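Local coordinates for protein sniffer CG10964-PA (Drosophila melanogaster, PDB 1SNY) that probably catalyses the NADPH-dependent reduction of carbonyl compounds, as a Rossmann-fold member of the short-chain dehydrogenase/reductase family, at residues C29-G34 / K223-G228; G111-S116 / Y187-S192; W221-T224 / S230-L233. All coordinates share one frame; numbering follows the deposited sequence.

Contact 1 (C29-G34 / K223-G228); sequences CNRGLG and KTDMGG. With NAP (NADP nicotinamide-adenine-dinucleotide phosphate), chain B.
Thr224 OG1, whose own methyl CG2 packs 3.8 Å from Gly32 CA, is gripped by three groups. Thr224 OG1 donates to NADP O1N at 2.6 Å. The same oxygen, Thr224 OG1, accepts from Gly227 N at 3.1 Å, almost straight at 175°, and Met226 N adds a weak third bond. The bond from Gly227 makes this an ST motif, so the loop's backbone positions the hydroxyl that holds the nicotinamide-side phosphate. From the other segment, Leu33 N, in helix 32-42, reaches O2N of the same phosphate at 3.1 Å, next to a glycine that could carry no CB without striking O2N. The sequence of 29-34 belongs to the TGxxxGxG motif of classical short-chain dehydrogenases. Arg31 carries the second link between the segments. Bent at chi3 (56°), its chain brings the guanidinium over to Asp225, where NH2 and NE both meet OD2, NH2 at 3.1 Å. Both bonds of this salt bridge are weak, and the guanidinium and carboxylate planes stand 57° apart. NADP O1A lies over one face of the group, and NH1 makes a weak bond to O3X of the 2'-phosphate. With an alanine here, Asp225 would probably lose its cationic mate and the 2'-phosphate a neighbouring positive charge. Asn30 OD1 accepts from ribose O3B at 3.0 Å, with its side chain against Cys55 of strand 50-55. Helix 32-42 thus meets the cofactor phosphates from one segment, and the loop between strand 213-217 and helix 235-248 meets them from the other.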
loop_
_atom_site.group_PDB
_atom_site.type_symbol
_atom_site.label_atom_id
_atom_site.label_comp_id
_atom_site.label_asym_id
_atom_site.label_seq_id
_atom_site.Cartn_x
_atom_site.Cartn_y
_atom_site.Cartn_z
ATOM N N CYS A 29 14.410 -4.192 18.080
ATOM C CA CYS A 29 15.736 -4.811 18.178
ATOM C C CYS A 29 15.917 -5.984 19.147
ATOM O O CYS A 29 17.029 -6.502 19.296
ATOM C CB CYS A 29 16.777 -3.741 18.510
ATOM S SG CYS A 29 16.862 -2.403 17.305
ATOM N N ASN A 30 14.846 -6.407 19.808
ATOM C CA ASN A 30 14.956 -7.528 20.736
ATOM C C ASN A 30 14.986 -8.853 19.981
ATOM O O ASN A 30 15.505 -9.853 20.486
ATOM C CB ASN A 30 13.782 -7.533 21.711
ATOM C CG ASN A 30 12.450 -7.653 21.010
ATOM O OD1 ASN A 30 12.070 -6.784 20.226
ATOM N ND2 ASN A 30 11.731 -8.735 21.285
ATOM N N ARG A 31 14.441 -8.855 18.765
ATOM C CA ARG A 31 14.387 -10.065 17.949
ATOM C C ARG A 31 15.035 -9.922 16.575
ATOM O O ARG A 31 15.611 -8.890 16.240
ATOM C CB ARG A 31 12.931 -10.485 17.746
ATOM C CG ARG A 31 12.194 -10.850 19.012
ATOM C CD ARG A 31 10.698 -10.906 18.760
ATOM N NE ARG A 31 10.340 -11.815 17.678
ATOM C CZ ARG A 31 9.096 -12.019 17.258
ATOM N NH1 ARG A 31 8.087 -11.375 17.831
ATOM N NH2 ARG A 31 8.860 -12.868 16.268
ATOM N N GLY A 32 14.912 -10.990 15.791
ATOM C CA GLY A 32 15.434 -11.051 14.436
ATOM C C GLY A 32 16.427 -10.022 13.922
ATOM O O GLY A 32 17.422 -9.712 14.572
ATOM N N LEU A 33 16.142 -9.499 12.732
ATOM C CA LEU A 33 17.007 -8.534 12.060
ATOM C C LEU A 33 17.372 -7.299 12.886
ATOM O O LEU A 33 18.480 -6.767 12.761
ATOM C CB LEU A 33 16.363 -8.109 10.731
ATOM C CG LEU A 33 15.954 -9.254 9.789
ATOM C CD1 LEU A 33 15.374 -8.685 8.501
ATOM C CD2 LEU A 33 17.159 -10.134 9.482
ATOM N N GLY A 34 16.450 -6.841 13.727
ATOM C CA GLY A 34 16.728 -5.674 14.545
ATOM C C GLY A 34 17.937 -5.935 15.420
ATOM O O GLY A 34 18.882 -5.145 15.462
ATOM N N LYS A 223 16.391 -16.375 8.183
ATOM C CA LYS A 223 15.837 -17.307 9.159
ATOM C C LYS A 223 15.511 -16.714 10.527
ATOM O O LYS A 223 16.214 -16.969 11.503
ATOM C CB LYS A 223 16.781 -18.496 9.358
ATOM C CG LYS A 223 16.922 -19.402 8.153
ATOM C CD LYS A 223 17.680 -20.670 8.510
ATOM C CE LYS A 223 19.073 -20.364 9.040
ATOM N NZ LYS A 223 19.811 -21.607 9.410
ATOM N N THR A 224 14.444 -15.927 10.595
ATOM C CA THR A 224 14.003 -15.338 11.857
ATOM C C THR A 224 12.636 -15.945 12.141
ATOM O O THR A 224 12.176 -16.807 11.393
ATOM C CB THR A 224 13.835 -13.816 11.752
ATOM O OG1 THR A 224 12.814 -13.518 10.789
ATOM C CG2 THR A 224 15.144 -13.163 11.334
ATOM N N ASP A 225 11.980 -15.500 13.208
ATOM C CA ASP A 225 10.660 -16.024 13.532
ATOM C C ASP A 225 9.698 -15.787 12.365
ATOM O O ASP A 225 8.794 -16.588 12.120
ATOM C CB ASP A 225 10.120 -15.374 14.810
ATOM C CG ASP A 225 10.943 -15.730 16.040
ATOM O OD1 ASP A 225 11.274 -16.926 16.208
ATOM O OD2 ASP A 225 11.250 -14.823 16.847
HETATM N N MSE A 226 9.902 -14.690 11.640
HETATM C CA MSE A 226 9.054 -14.368 10.495
HETATM C C MSE A 226 9.526 -15.100 9.243
HETATM O O MSE A 226 8.726 -15.688 8.516
HETATM C CB MSE A 226 9.059 -12.859 10.224
HETATM C CG MSE A 226 8.237 -12.461 9.001
HETATM SE SE MSE A 226 8.242 -10.555 8.622
HETATM C CE MSE A 226 7.143 -9.976 10.103
ATOM N N GLY A 227 10.830 -15.061 8.996
ATOM C CA GLY A 227 11.384 -15.714 7.823
ATOM C C GLY A 227 11.254 -17.225 7.832
ATOM O O GLY A 227 11.096 -17.844 6.775
ATOM N N GLY A 228 11.330 -17.824 9.019
ATOM C CA GLY A 228 11.220 -19.269 9.132
ATOM C C GLY A 228 12.526 -20.010 8.885
ATOM O O GLY A 228 13.490 -19.439 8.370
HETATM P PA NAP B . 10.489 -10.627 13.725
HETATM O O1A NAP B . 9.137 -10.987 13.896
HETATM O O2A NAP B . 11.682 -11.458 14.149
HETATM O O5B NAP B . 10.749 -9.193 14.384
HETATM C C5B NAP B . 9.763 -8.141 14.220
HETATM C C4B NAP B . 10.307 -7.061 15.207
HETATM O O4B NAP B . 9.365 -5.894 15.115
HETATM C C3B NAP B . 10.252 -7.452 16.718
HETATM O O3B NAP B . 11.391 -6.841 17.344
HETATM C C2B NAP B . 8.920 -6.886 17.164
HETATM O O2B NAP B . 8.751 -6.680 18.560
HETATM C C1B NAP B . 8.848 -5.557 16.380
HETATM N N9A NAP B . 7.471 -5.091 16.363
HETATM C C8A NAP B . 6.319 -5.611 15.808
HETATM N N7A NAP B . 5.233 -4.879 16.029
HETATM C C5A NAP B . 5.716 -3.815 16.777
HETATM C C6A NAP B . 5.038 -2.708 17.318
HETATM N N6A NAP B . 3.713 -2.430 17.224
HETATM N N1A NAP B . 5.811 -1.779 18.040
HETATM C C2A NAP B . 7.194 -1.957 18.208
HETATM N N3A NAP B . 7.884 -3.043 17.689
HETATM C C4A NAP B . 7.102 -3.943 16.981
HETATM O O3 NAP B . 10.746 -10.328 12.196
HETATM P PN NAP B . 12.029 -9.933 11.371
HETATM O O1N NAP B . 12.349 -10.981 10.387
HETATM O O2N NAP B . 13.085 -9.606 12.367
HETATM O O5D NAP B . 11.524 -8.665 10.568
HETATM C C5D NAP B . 12.337 -7.442 10.536
HETATM C C4D NAP B . 11.859 -6.589 9.374
HETATM O O4D NAP B . 12.302 -7.176 8.123
HETATM C C3D NAP B . 10.310 -6.442 9.227
HETATM O O3D NAP B . 9.957 -5.086 8.862
HETATM C C2D NAP B . 9.979 -7.470 8.157
HETATM O O2D NAP B . 8.754 -7.227 7.501
HETATM C C1D NAP B . 11.142 -7.362 7.246
HETATM N N1N NAP B . 11.498 -8.557 6.449
HETATM C C2N NAP B . 11.890 -9.824 6.989
HETATM C C3N NAP B . 12.194 -10.849 6.079
HETATM C C7N NAP B . 12.622 -12.227 6.602
HETATM O O7N NAP B . 12.872 -13.070 5.761
HETATM N N7N NAP B . 12.709 -12.469 7.882
HETATM C C4N NAP B . 12.116 -10.636 4.628
HETATM C C5N NAP B . 11.722 -9.360 4.156
HETATM C C6N NAP B . 11.408 -8.307 5.054
HETATM P P2B NAP B . 8.115 -7.811 19.565
HETATM O O1X NAP B . 9.254 -8.791 19.860
HETATM O O2X NAP B . 7.730 -6.967 20.735
HETATM O O3X NAP B . 6.969 -8.485 18.826
#

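Contact 2 (G111-S116 / Y187-S192); sequences GIAPKS and YAYRTS. With NAP (NADP nicotinamide-adenine-dinucleotide phosphate), chain B.
Tyr189 packs its ring against the loop 111-116. Ile112 O lies at the ring edge, near its plane, 3.4 Å from Tyr189 CD1, and Ala113 CB comes in obliquely, 3.6 Å from the same carbon. With CG anti to the backbone N (chi1 -164°), the ring extends from helix 187-207 past this loop and brings its hydroxyl to the cofactor. There Tyr189 OH and NADP O2D share a hydrogen bond of 2.7 Å. On the residue just before, Pro114 CG rests on Ala188 CB at 3.9 Å, and the proline also leans on Thr130 and Glu126 of helix 124-155, which seats the loop between two helices. No hydrogen bond crosses between the two segments themselves; Ile112 O is instead bound by Asn134 ND2, which also reaches Ser192 OG. Ile112 turns its CB away from the helix and lays CG2 3.5 Å from N7A of the adenine. Tyr189 and Lys193 form the YxxxK motif of the family, whose tyrosine in relatives serves as the general acid. A carbonyl at the ring edge and an oblique methyl hold the ring, while its hydroxyl is bonded to the nicotinamide ribose, consistent with the place of the family's tyrosine.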
loop_
_atom_site.group_PDB
_atom_site.type_symbol
_atom_site.label_atom_id
_atom_site.label_comp_id
_atom_site.label_asym_id
_atom_site.label_seq_id
_atom_site.Cartn_x
_atom_site.Cartn_y
_atom_site.Cartn_z
ATOM N N GLY A 111 8.166 -4.629 12.163
ATOM C CA GLY A 111 7.170 -5.064 11.206
ATOM C C GLY A 111 6.492 -6.330 11.685
ATOM O O GLY A 111 6.972 -6.973 12.617
ATOM N N ILE A 112 5.369 -6.675 11.062
ATOM C CA ILE A 112 4.632 -7.884 11.403
ATOM C C ILE A 112 4.125 -8.531 10.127
ATOM O O ILE A 112 3.921 -7.860 9.119
ATOM C CB ILE A 112 3.410 -7.598 12.307
ATOM C CG1 ILE A 112 2.507 -6.561 11.644
ATOM C CG2 ILE A 112 3.874 -7.151 13.688
ATOM C CD1 ILE A 112 1.215 -6.249 12.409
ATOM N N ALA A 113 3.932 -9.843 10.180
ATOM C CA ALA A 113 3.428 -10.604 9.047
ATOM C C ALA A 113 2.456 -11.637 9.591
ATOM O O ALA A 113 2.865 -12.579 10.270
ATOM C CB ALA A 113 4.578 -11.296 8.318
ATOM N N PRO A 114 1.154 -11.471 9.318
ATOM C CA PRO A 114 0.189 -12.451 9.826
ATOM C C PRO A 114 0.374 -13.797 9.140
ATOM O O PRO A 114 1.107 -13.906 8.159
ATOM C CB PRO A 114 -1.150 -11.811 9.495
ATOM C CG PRO A 114 -0.850 -11.103 8.196
ATOM C CD PRO A 114 0.483 -10.454 8.488
ATOM N N LYS A 115 -0.289 -14.820 9.664
ATOM C CA LYS A 115 -0.204 -16.156 9.087
ATOM C C LYS A 115 -0.770 -16.135 7.674
ATOM O O LYS A 115 -1.712 -15.400 7.388
ATOM C CB LYS A 115 -1.009 -17.148 9.928
ATOM C CG LYS A 115 -0.494 -17.342 11.345
ATOM C CD LYS A 115 -1.391 -18.302 12.117
ATOM C CE LYS A 115 -0.641 -18.931 13.274
ATOM N NZ LYS A 115 0.528 -19.710 12.765
ATOM N N SER A 116 -0.190 -16.943 6.796
ATOM C CA SER A 116 -0.649 -17.038 5.415
ATOM C C SER A 116 -2.145 -17.341 5.400
ATOM O O SER A 116 -2.643 -18.061 6.260
ATOM C CB SER A 116 0.107 -18.156 4.694
ATOM O OG SER A 116 -0.517 -18.488 3.467
ATOM N N TYR A 187 -2.198 -10.976 1.392
ATOM C CA TYR A 187 -2.763 -9.649 1.188
ATOM C C TYR A 187 -2.326 -8.569 2.174
ATOM O O TYR A 187 -1.879 -7.509 1.759
ATOM C CB TYR A 187 -4.290 -9.725 1.135
ATOM C CG TYR A 187 -4.772 -10.437 -0.103
ATOM C CD1 TYR A 187 -4.833 -11.828 -0.152
ATOM C CD2 TYR A 187 -5.092 -9.725 -1.259
ATOM C CE1 TYR A 187 -5.191 -12.494 -1.323
ATOM C CE2 TYR A 187 -5.447 -10.378 -2.428
ATOM C CZ TYR A 187 -5.491 -11.764 -2.459
ATOM O OH TYR A 187 -5.796 -12.423 -3.636
ATOM N N ALA A 188 -2.455 -8.823 3.472
ATOM C CA ALA A 188 -2.060 -7.823 4.456
ATOM C C ALA A 188 -0.585 -7.445 4.316
ATOM O O ALA A 188 -0.230 -6.264 4.247
ATOM C CB ALA A 188 -2.337 -8.341 5.872
ATOM N N TYR A 189 0.273 -8.456 4.258
ATOM C CA TYR A 189 1.701 -8.216 4.167
ATOM C C TYR A 189 2.106 -7.507 2.878
ATOM O O TYR A 189 2.762 -6.468 2.927
ATOM C CB TYR A 189 2.471 -9.530 4.312
ATOM C CG TYR A 189 3.940 -9.319 4.606
ATOM C CD1 TYR A 189 4.357 -8.771 5.827
ATOM C CD2 TYR A 189 4.912 -9.640 3.662
ATOM C CE1 TYR A 189 5.704 -8.550 6.098
ATOM C CE2 TYR A 189 6.267 -9.424 3.920
ATOM C CZ TYR A 189 6.656 -8.882 5.139
ATOM O OH TYR A 189 7.990 -8.677 5.392
ATOM N N ARG A 190 1.695 -8.047 1.734
ATOM C CA ARG A 190 2.056 -7.430 0.456
ATOM C C ARG A 190 1.565 -5.996 0.325
ATOM O O ARG A 190 2.323 -5.106 -0.062
ATOM C CB ARG A 190 1.514 -8.242 -0.716
ATOM C CG ARG A 190 2.178 -9.597 -0.933
ATOM C CD ARG A 190 1.646 -10.215 -2.221
ATOM N NE ARG A 190 2.043 -11.606 -2.419
ATOM C CZ ARG A 190 3.235 -11.994 -2.858
ATOM N NH1 ARG A 190 4.168 -11.096 -3.147
ATOM N NH2 ARG A 190 3.484 -13.289 -3.030
ATOM N N THR A 191 0.297 -5.755 0.642
ATOM C CA THR A 191 -0.204 -4.399 0.516
ATOM C C THR A 191 0.554 -3.422 1.402
ATOM O O THR A 191 0.807 -2.281 1.005
ATOM C CB THR A 191 -1.717 -4.297 0.848
ATOM O OG1 THR A 191 -1.959 -4.788 2.173
ATOM C CG2 THR A 191 -2.535 -5.091 -0.154
ATOM N N SER A 192 0.910 -3.852 2.614
ATOM C CA SER A 192 1.616 -2.969 3.525
ATOM C C SER A 192 3.029 -2.649 3.096
ATOM O O SER A 192 3.502 -1.543 3.313
ATOM C CB SER A 192 1.651 -3.552 4.954
ATOM O OG SER A 192 2.548 -4.654 5.069
HETATM P PA NAP B . 10.489 -10.627 13.725
HETATM O O1A NAP B . 9.137 -10.987 13.896
HETATM O O2A NAP B . 11.682 -11.458 14.149
HETATM O O5B NAP B . 10.749 -9.193 14.384
HETATM C C5B NAP B . 9.763 -8.141 14.220
HETATM C C4B NAP B . 10.307 -7.061 15.207
HETATM O O4B NAP B . 9.365 -5.894 15.115
HETATM C C3B NAP B . 10.252 -7.452 16.718
HETATM O O3B NAP B . 11.391 -6.841 17.344
HETATM C C2B NAP B . 8.920 -6.886 17.164
HETATM O O2B NAP B . 8.751 -6.680 18.560
HETATM C C1B NAP B . 8.848 -5.557 16.380
HETATM N N9A NAP B . 7.471 -5.091 16.363
HETATM C C8A NAP B . 6.319 -5.611 15.808
HETATM N N7A NAP B . 5.233 -4.879 16.029
HETATM C C5A NAP B . 5.716 -3.815 16.777
HETATM C C6A NAP B . 5.038 -2.708 17.318
HETATM N N6A NAP B . 3.713 -2.430 17.224
HETATM N N1A NAP B . 5.811 -1.779 18.040
HETATM C C2A NAP B . 7.194 -1.957 18.208
HETATM N N3A NAP B . 7.884 -3.043 17.689
HETATM C C4A NAP B . 7.102 -3.943 16.981
HETATM O O3 NAP B . 10.746 -10.328 12.196
HETATM P PN NAP B . 12.029 -9.933 11.371
HETATM O O1N NAP B . 12.349 -10.981 10.387
HETATM O O2N NAP B . 13.085 -9.606 12.367
HETATM O O5D NAP B . 11.524 -8.665 10.568
HETATM C C5D NAP B . 12.337 -7.442 10.536
HETATM C C4D NAP B . 11.859 -6.589 9.374
HETATM O O4D NAP B . 12.302 -7.176 8.123
HETATM C C3D NAP B . 10.310 -6.442 9.227
HETATM O O3D NAP B . 9.957 -5.086 8.862
HETATM C C2D NAP B . 9.979 -7.470 8.157
HETATM O O2D NAP B . 8.754 -7.227 7.501
HETATM C C1D NAP B . 11.142 -7.362 7.246
HETATM N N1N NAP B . 11.498 -8.557 6.449
HETATM C C2N NAP B . 11.890 -9.824 6.989
HETATM C C3N NAP B . 12.194 -10.849 6.079
HETATM C C7N NAP B . 12.622 -12.227 6.602
HETATM O O7N NAP B . 12.872 -13.070 5.761
HETATM N N7N NAP B . 12.709 -12.469 7.882
HETATM C C4N NAP B . 12.116 -10.636 4.628
HETATM C C5N NAP B . 11.722 -9.360 4.156
HETATM C C6N NAP B . 11.408 -8.307 5.054
HETATM P P2B NAP B . 8.115 -7.811 19.565
HETATM O O1X NAP B . 9.254 -8.791 19.860
HETATM O O2X NAP B . 7.730 -6.967 20.735
HETATM O O3X NAP B . 6.969 -8.485 18.826
#

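Contact 3 (W221-T224 / S230-L233); sequences WVKT and SAPL. With NAP (NADP nicotinamide-adenine-dinucleotide phosphate), chain B.
Ala231 CB sits squarely over the five-membered ring of Trp221, 3.5 Å from its centroid and 10° off the normal, a CH-pi contact. The neighbouring residues extend the same apolar patch across the indole. Ser230 CB approaches CH2 of Trp221 at 3.6 Å, and Pro232 CD comes obliquely to CE3 of Trp221 at 3.5 Å, the proline side chain crossing that of the tryptophan at about a right angle. The indole reaches this position because Trp221 CG stands anti to its backbone nitrogen (chi1 -171°); its NE1 is then taken by Gly227 O, within the chain that links the two segments. On the other flank the aliphatic part of Lys223 runs past Ala231, and its CG is pressed tightly against Ala231 CB at 3.4 Å. Both segments belong to the loop that follows the PG motif of short-chain dehydrogenases, between strand 213-217 and helix 235-248, where the family binds the nicotinamide end of its cofactor. A single beta bridge, with the bonding pattern of a parallel pair, joins Val222 to Leu233. Leu233 N donates to Trp221 O, and Lys223 N donates to Leu233 O at 2.9 Å, so Leu233 uses both backbone groups on the residues flanking Val222. Lys223 centres an inverse gamma turn, closed by the bond from Thr224 N to Val222 O. Bridged to Leu233 through its neighbours, Val222 offers its own peptide groups to the carboxamide: Val222 N donates to NADP O7N at 3.0 Å (159°), and NADP N7N returns a weak bond to Val222 O.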
loop_
_atom_site.group_PDB
_atom_site.type_symbol
_atom_site.label_atom_id
_atom_site.label_comp_id
_atom_site.label_asym_id
_atom_site.label_seq_id
_atom_site.Cartn_x
_atom_site.Cartn_y
_atom_site.Cartn_z
ATOM N N TRP A 221 15.739 -13.320 2.188
ATOM C CA TRP A 221 14.932 -14.224 3.002
ATOM C C TRP A 221 15.824 -14.727 4.135
ATOM O O TRP A 221 16.744 -15.517 3.911
ATOM C CB TRP A 221 14.410 -15.392 2.155
ATOM C CG TRP A 221 13.396 -16.235 2.873
ATOM C CD1 TRP A 221 12.749 -15.927 4.037
ATOM C CD2 TRP A 221 12.899 -17.515 2.466
ATOM N NE1 TRP A 221 11.881 -16.933 4.380
ATOM C CE2 TRP A 221 11.952 -17.922 3.434
ATOM C CE3 TRP A 221 13.159 -18.360 1.377
ATOM C CZ2 TRP A 221 11.264 -19.140 3.347
ATOM C CZ3 TRP A 221 12.474 -19.570 1.291
ATOM C CH2 TRP A 221 11.538 -19.946 2.274
ATOM N N VAL A 222 15.550 -14.258 5.350
ATOM C CA VAL A 222 16.354 -14.610 6.521
ATOM C C VAL A 222 15.630 -15.505 7.522
ATOM O O VAL A 222 14.418 -15.395 7.706
ATOM C CB VAL A 222 16.819 -13.330 7.255
ATOM C CG1 VAL A 222 17.826 -13.679 8.343
ATOM C CG2 VAL A 222 17.417 -12.353 6.253
ATOM N N LYS A 223 16.391 -16.375 8.183
ATOM C CA LYS A 223 15.837 -17.307 9.159
ATOM C C LYS A 223 15.511 -16.714 10.527
ATOM O O LYS A 223 16.214 -16.969 11.503
ATOM C CB LYS A 223 16.781 -18.496 9.358
ATOM C CG LYS A 223 16.922 -19.402 8.153
ATOM C CD LYS A 223 17.680 -20.670 8.510
ATOM C CE LYS A 223 19.073 -20.364 9.040
ATOM N NZ LYS A 223 19.811 -21.607 9.410
ATOM N N THR A 224 14.444 -15.927 10.595
ATOM C CA THR A 224 14.003 -15.338 11.857
ATOM C C THR A 224 12.636 -15.945 12.141
ATOM O O THR A 224 12.176 -16.807 11.393
ATOM C CB THR A 224 13.835 -13.816 11.752
ATOM O OG1 THR A 224 12.814 -13.518 10.789
ATOM C CG2 THR A 224 15.144 -13.163 11.334
ATOM N N SER A 230 13.195 -22.210 6.695
ATOM C CA SER A 230 13.455 -22.520 5.288
ATOM C C SER A 230 14.259 -21.435 4.575
ATOM O O SER A 230 14.697 -21.626 3.438
ATOM C CB SER A 230 12.139 -22.746 4.530
ATOM O OG SER A 230 11.488 -23.935 4.948
ATOM N N ALA A 231 14.455 -20.301 5.240
ATOM C CA ALA A 231 15.203 -19.192 4.656
ATOM C C ALA A 231 16.653 -19.584 4.371
ATOM O O ALA A 231 17.274 -20.307 5.148
ATOM C CB ALA A 231 15.156 -17.986 5.589
ATOM N N PRO A 232 17.207 -19.107 3.245
ATOM C CA PRO A 232 18.588 -19.416 2.863
ATOM C C PRO A 232 19.651 -18.613 3.608
ATOM O O PRO A 232 20.806 -19.030 3.693
ATOM C CB PRO A 232 18.597 -19.124 1.365
ATOM C CG PRO A 232 17.674 -17.956 1.268
ATOM C CD PRO A 232 16.520 -18.377 2.162
ATOM N N LEU A 233 19.260 -17.465 4.148
ATOM C CA LEU A 233 20.198 -16.609 4.864
ATOM C C LEU A 233 19.993 -16.646 6.377
ATOM O O LEU A 233 18.877 -16.832 6.860
ATOM C CB LEU A 233 20.061 -15.165 4.378
ATOM C CG LEU A 233 20.318 -14.866 2.898
ATOM C CD1 LEU A 233 19.959 -13.413 2.607
ATOM C CD2 LEU A 233 21.777 -15.133 2.554
HETATM P PA NAP B . 10.489 -10.627 13.725
HETATM O O1A NAP B . 9.137 -10.987 13.896
HETATM O O2A NAP B . 11.682 -11.458 14.149
HETATM O O5B NAP B . 10.749 -9.193 14.384
HETATM C C5B NAP B . 9.763 -8.141 14.220
HETATM C C4B NAP B . 10.307 -7.061 15.207
HETATM O O4B NAP B . 9.365 -5.894 15.115
HETATM C C3B NAP B . 10.252 -7.452 16.718
HETATM O O3B NAP B . 11.391 -6.841 17.344
HETATM C C2B NAP B . 8.920 -6.886 17.164
HETATM O O2B NAP B . 8.751 -6.680 18.560
HETATM C C1B NAP B . 8.848 -5.557 16.380
HETATM N N9A NAP B . 7.471 -5.091 16.363
HETATM C C8A NAP B . 6.319 -5.611 15.808
HETATM N N7A NAP B . 5.233 -4.879 16.029
HETATM C C5A NAP B . 5.716 -3.815 16.777
HETATM C C6A NAP B . 5.038 -2.708 17.318
HETATM N N6A NAP B . 3.713 -2.430 17.224
HETATM N N1A NAP B . 5.811 -1.779 18.040
HETATM C C2A NAP B . 7.194 -1.957 18.208
HETATM N N3A NAP B . 7.884 -3.043 17.689
HETATM C C4A NAP B . 7.102 -3.943 16.981
HETATM O O3 NAP B . 10.746 -10.328 12.196
HETATM P PN NAP B . 12.029 -9.933 11.371
HETATM O O1N NAP B . 12.349 -10.981 10.387
HETATM O O2N NAP B . 13.085 -9.606 12.367
HETATM O O5D NAP B . 11.524 -8.665 10.568
HETATM C C5D NAP B . 12.337 -7.442 10.536
HETATM C C4D NAP B . 11.859 -6.589 9.374
HETATM O O4D NAP B . 12.302 -7.176 8.123
HETATM C C3D NAP B . 10.310 -6.442 9.227
HETATM O O3D NAP B . 9.957 -5.086 8.862
HETATM C C2D NAP B . 9.979 -7.470 8.157
HETATM O O2D NAP B . 8.754 -7.227 7.501
HETATM C C1D NAP B . 11.142 -7.362 7.246
HETATM N N1N NAP B . 11.498 -8.557 6.449
HETATM C C2N NAP B . 11.890 -9.824 6.989
HETATM C C3N NAP B . 12.194 -10.849 6.079
HETATM C C7N NAP B . 12.622 -12.227 6.602
HETATM O O7N NAP B . 12.872 -13.070 5.761
HETATM N N7N NAP B . 12.709 -12.469 7.882
HETATM C C4N NAP B . 12.116 -10.636 4.628
HETATM C C5N NAP B . 11.722 -9.360 4.156
HETATM C C6N NAP B . 11.408 -8.307 5.054
HETATM P P2B NAP B . 8.115 -7.811 19.565
HETATM O O1X NAP B . 9.254 -8.791 19.860
HETATM O O2X NAP B . 7.730 -6.967 20.735
HETATM O O3X NAP B . 6.969 -8.485 18.826
#

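In the fold
All three contacts border one NADP molecule in a Rossmann fold, a parallel sheet in which strand 23-26 lies between strands 50-55 and 105-108. Along the chain, 29-34 comes first, then both segments of contact 2, and lastly the loop after strand 213-217, which supplies 223-228 to contact 1 and all of contact 3. Contacts 1 and 3 share Lys223 and Thr224, and their centres lie 9 Å apart. Contact 2 is 15 Å from contact 1 by centres, yet Met226 packs against Ala113 between them; it does not touch contact 3, whose centre lies about 17 Å from its own. A cofactor site is thus assembled from loops and helices drawn from several parts of the chain.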